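Local coordinates for hypothetical nigD-like protein (Bacteroides caccae, PDB 3QWN) that is of unproven function but, as a NigD-like protein, probably acts as an immunity protein or antitoxin that protects the bacterium that makes it, at residues Asn58-Ser63 against Val71-Gln76. Residues are numbered along the deposited sequence; the frame is centred on the assembly and turned at random.
Sequences NYETLS and VIYSLQ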
ATOM      1  N   ASN A  58       7.915 -12.627  -2.852  1.00 35.25           N
ATOM      2  CA  ASN A  58       7.926 -13.704  -3.813  1.00 35.65           C
ATOM      3  C   ASN A  58       7.980 -14.975  -2.968  1.00 41.63           C
ATOM      4  O   ASN A  58       8.932 -15.198  -2.210  1.00 42.14           O
ATOM      5  CB  ASN A  58       9.070 -13.631  -4.823  1.00 37.26           C
ATOM      6  CG  ASN A  58       9.008 -14.747  -5.841  1.00 50.04           C
ATOM      7  OD1 ASN A  58       9.673 -15.749  -5.716  1.00 52.52           O
ATOM      8  ND2 ASN A  58       8.131 -14.655  -6.803  1.00 54.77           N
ATOM      9  N   TYR A  59       6.935 -15.778  -3.054  1.00 37.45           N
ATOM     10  CA  TYR A  59       6.845 -17.000  -2.276  1.00 36.04           C
ATOM     11  C   TYR A  59       6.069 -18.019  -3.071  1.00 40.18           C
ATOM     12  O   TYR A  59       5.304 -17.655  -3.970  1.00 36.93           O
ATOM     13  CB  TYR A  59       6.136 -16.712  -0.907  1.00 34.92           C
ATOM     14  CG  TYR A  59       4.640 -16.534  -1.026  1.00 34.54           C
ATOM     15  CD1 TYR A  59       4.088 -15.317  -1.428  1.00 36.11           C
ATOM     16  CD2 TYR A  59       3.771 -17.594  -0.789  1.00 36.30           C
ATOM     17  CE1 TYR A  59       2.704 -15.145  -1.538  1.00 35.05           C
ATOM     18  CE2 TYR A  59       2.385 -17.443  -0.921  1.00 37.53           C
ATOM     19  CZ  TYR A  59       1.854 -16.215  -1.290  1.00 44.34           C
ATOM     20  OH  TYR A  59       0.488 -16.059  -1.418  1.00 43.67           O
ATOM     21  N   GLU A  60       6.156 -19.282  -2.658  1.00 40.01           N
ATOM     22  CA  GLU A  60       5.307 -20.286  -3.271  1.00 39.87           C
ATOM     23  C   GLU A  60       4.677 -21.148  -2.182  1.00 43.71           C
ATOM     24  O   GLU A  60       5.223 -21.289  -1.091  1.00 42.62           O
ATOM     25  CB  GLU A  60       6.042 -21.112  -4.339  1.00 41.22           C
ATOM     26  CG  GLU A  60       6.908 -22.262  -3.871  1.00 42.39           C
ATOM     27  CD  GLU A  60       7.404 -23.095  -5.034  1.00 49.80           C
ATOM     28  OE1 GLU A  60       6.727 -23.127  -6.088  1.00 48.92           O
ATOM     29  OE2 GLU A  60       8.465 -23.743  -4.877  1.00 48.61           O
ATOM     30  N   THR A  61       3.516 -21.694  -2.493  1.00 41.52           N
ATOM     31  CA  THR A  61       2.743 -22.586  -1.639  1.00 42.68           C
ATOM     32  C   THR A  61       3.041 -24.030  -2.054  1.00 48.32           C
ATOM     33  O   THR A  61       2.904 -24.350  -3.248  1.00 51.85           O
ATOM     34  CB  THR A  61       1.271 -22.199  -1.804  1.00 51.02           C
ATOM     35  OG1 THR A  61       1.111 -20.920  -1.187  1.00 51.24           O
ATOM     36  CG2 THR A  61       0.309 -23.216  -1.225  1.00 51.99           C
ATOM     37  N   LEU A  62       3.440 -24.909  -1.097  1.00 39.56           N
ATOM     38  CA  LEU A  62       3.668 -26.325  -1.404  1.00 37.85           C
ATOM     39  C   LEU A  62       2.661 -27.159  -0.644  1.00 39.99           C
ATOM     40  O   LEU A  62       2.565 -27.029   0.585  1.00 39.74           O
ATOM     41  CB  LEU A  62       5.090 -26.807  -1.046  1.00 38.41           C
ATOM     42  CG  LEU A  62       6.292 -25.933  -1.306  1.00 40.99           C
ATOM     43  CD1 LEU A  62       7.402 -26.389  -0.451  1.00 43.06           C
ATOM     44  CD2 LEU A  62       6.713 -25.994  -2.730  1.00 37.06           C
ATOM     45  N   SER A  63       1.966 -28.068  -1.326  1.00 35.17           N
ATOM     46  CA  SER A  63       0.935 -28.857  -0.674  1.00 34.15           C
ATOM     47  C   SER A  63       1.224 -30.352  -0.726  1.00 39.77           C
ATOM     48  O   SER A  63       1.709 -30.861  -1.738  1.00 37.98           O
ATOM     49  CB  SER A  63      -0.427 -28.559  -1.322  1.00 33.28           C
ATOM     50  OG  SER A  63      -1.477 -29.285  -0.683  1.00 47.92           O
ATOM     51  N   VAL A  71       7.084 -21.213   1.188  1.00 36.48           N
ATOM     52  CA  VAL A  71       8.525 -21.069   0.971  1.00 35.67           C
ATOM     53  C   VAL A  71       8.728 -19.637   0.449  1.00 38.29           C
ATOM     54  O   VAL A  71       8.135 -19.282  -0.581  1.00 34.85           O
ATOM     55  CB  VAL A  71       9.117 -22.140   0.037  1.00 39.04           C
ATOM     56  CG1 VAL A  71      10.614 -21.888  -0.188  1.00 39.03           C
ATOM     57  CG2 VAL A  71       8.911 -23.513   0.640  1.00 40.27           C
ATOM     58  N   ILE A  72       9.494 -18.809   1.190  1.00 34.94           N
ATOM     59  CA  ILE A  72       9.725 -17.411   0.828  1.00 33.90           C
ATOM     60  C   ILE A  72      11.012 -17.302   0.040  1.00 35.71           C
ATOM     61  O   ILE A  72      12.063 -17.734   0.500  1.00 34.07           O
ATOM     62  CB  ILE A  72       9.720 -16.470   2.081  1.00 37.51           C
ATOM     63  CG1 ILE A  72       8.354 -16.535   2.805  1.00 38.69           C
ATOM     64  CG2 ILE A  72      10.103 -15.014   1.721  1.00 33.89           C
ATOM     65  CD1 ILE A  72       8.397 -15.983   4.234  1.00 43.72           C
ATOM     66  N   TYR A  73      10.935 -16.670  -1.127  1.00 34.48           N
ATOM     67  CA  TYR A  73      12.098 -16.470  -2.005  1.00 35.07           C
ATOM     68  C   TYR A  73      12.587 -15.031  -1.928  1.00 40.27           C
ATOM     69  O   TYR A  73      13.780 -14.803  -2.047  1.00 40.99           O
ATOM     70  CB  TYR A  73      11.772 -16.875  -3.461  1.00 34.31           C
ATOM     71  CG  TYR A  73      11.536 -18.371  -3.565  1.00 35.17           C
ATOM     72  CD1 TYR A  73      12.605 -19.269  -3.573  1.00 38.55           C
ATOM     73  CD2 TYR A  73      10.247 -18.892  -3.598  1.00 32.55           C
ATOM     74  CE1 TYR A  73      12.389 -20.649  -3.582  1.00 41.59           C
ATOM     75  CE2 TYR A  73      10.023 -20.259  -3.635  1.00 34.03           C
ATOM     76  CZ  TYR A  73      11.095 -21.142  -3.619  1.00 47.21           C
ATOM     77  OH  TYR A  73      10.862 -22.504  -3.668  1.00 48.10           O
ATOM     78  N   SER A  74      11.686 -14.060  -1.718  1.00 37.97           N
ATOM     79  CA  SER A  74      12.083 -12.644  -1.548  1.00 38.23           C
ATOM     80  C   SER A  74      11.103 -11.910  -0.667  1.00 38.09           C
ATOM     81  O   SER A  74       9.961 -12.301  -0.588  1.00 37.78           O
ATOM     82  CB  SER A  74      12.280 -11.920  -2.877  1.00 40.90           C
ATOM     83  OG  SER A  74      11.051 -11.496  -3.421  1.00 54.80           O
ATOM     84  N   LEU A  75      11.587 -10.911   0.045  1.00 33.90           N
ATOM     85  CA  LEU A  75      10.828 -10.028   0.923  1.00 33.30           C
ATOM     86  C   LEU A  75      11.324  -8.644   0.788  1.00 40.22           C
ATOM     87  O   LEU A  75      12.535  -8.434   0.744  1.00 39.30           O
ATOM     88  CB  LEU A  75      10.941 -10.404   2.405  1.00 33.53           C
ATOM     89  CG  LEU A  75      10.150 -11.566   2.942  1.00 37.52           C
ATOM     90  CD1 LEU A  75      10.570 -11.846   4.389  1.00 39.70           C
ATOM     91  CD2 LEU A  75       8.636 -11.329   2.865  1.00 31.17           C
ATOM     92  N   GLN A  76      10.406  -7.688   0.744  1.00 40.13           N
ATOM     93  CA  GLN A  76      10.778  -6.283   0.752  1.00 41.26           C
ATOM     94  C   GLN A  76       9.654  -5.472   1.374  1.00 45.21           C
ATOM     95  O   GLN A  76       8.507  -5.905   1.417  1.00 46.07           O
ATOM     96  CB  GLN A  76      11.193  -5.758  -0.626  1.00 41.73           C
ATOM     97  CG  GLN A  76      10.067  -5.543  -1.594  1.00 46.89           C
ATOM     98  CD  GLN A  76      10.617  -5.149  -2.931  1.00 64.23           C
ATOM     99  OE1 GLN A  76      11.345  -5.907  -3.597  1.00 65.23           O
ATOM    100  NE2 GLN A  76      10.244  -3.970  -3.366  1.00 50.72           N
TER
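The carbonyl oxygen Asn58 O is gripped by two successive amides, Tyr73 N at 2.7 Å and Ser74 N at 3.0 Å, which defines a classic beta bulge in the hairpin of strands 52-63 and 68-77, part of the OB-type N-terminal domain. Ser74 N lies on a lone pair of that oxygen, whereas Tyr73 N is tilted 18° from the carbonyl plane. Asn58 N donates in return to Ser74 O, which also takes a hydrogen bond from Ser57 OG.

Past the bulge the register is regular: Glu60 and Val71 form a hydrogen-bonded pair, and Tyr59 lies opposite Ile72 on the face that packs against strand 25-30. There the Tyr59 ring leads away from Ile72, and its hydroxyl is hydrogen-bonded to Glu13 OE1.

From the bulge, the Tyr73 ring runs back along the hairpin toward Glu60. Glu60 CG meets the ring edge in plane, 3.7 Å from Tyr73 CE2. Glu60 places CG over its own backbone, between N and C (chi1 82°), then runs out straight to bring the carboxylate to the phenol, its plane 68° from the ring. Tyr73 OH donates to Glu60 OE2 at 3.0 Å, approaching from above the carboxylate plane.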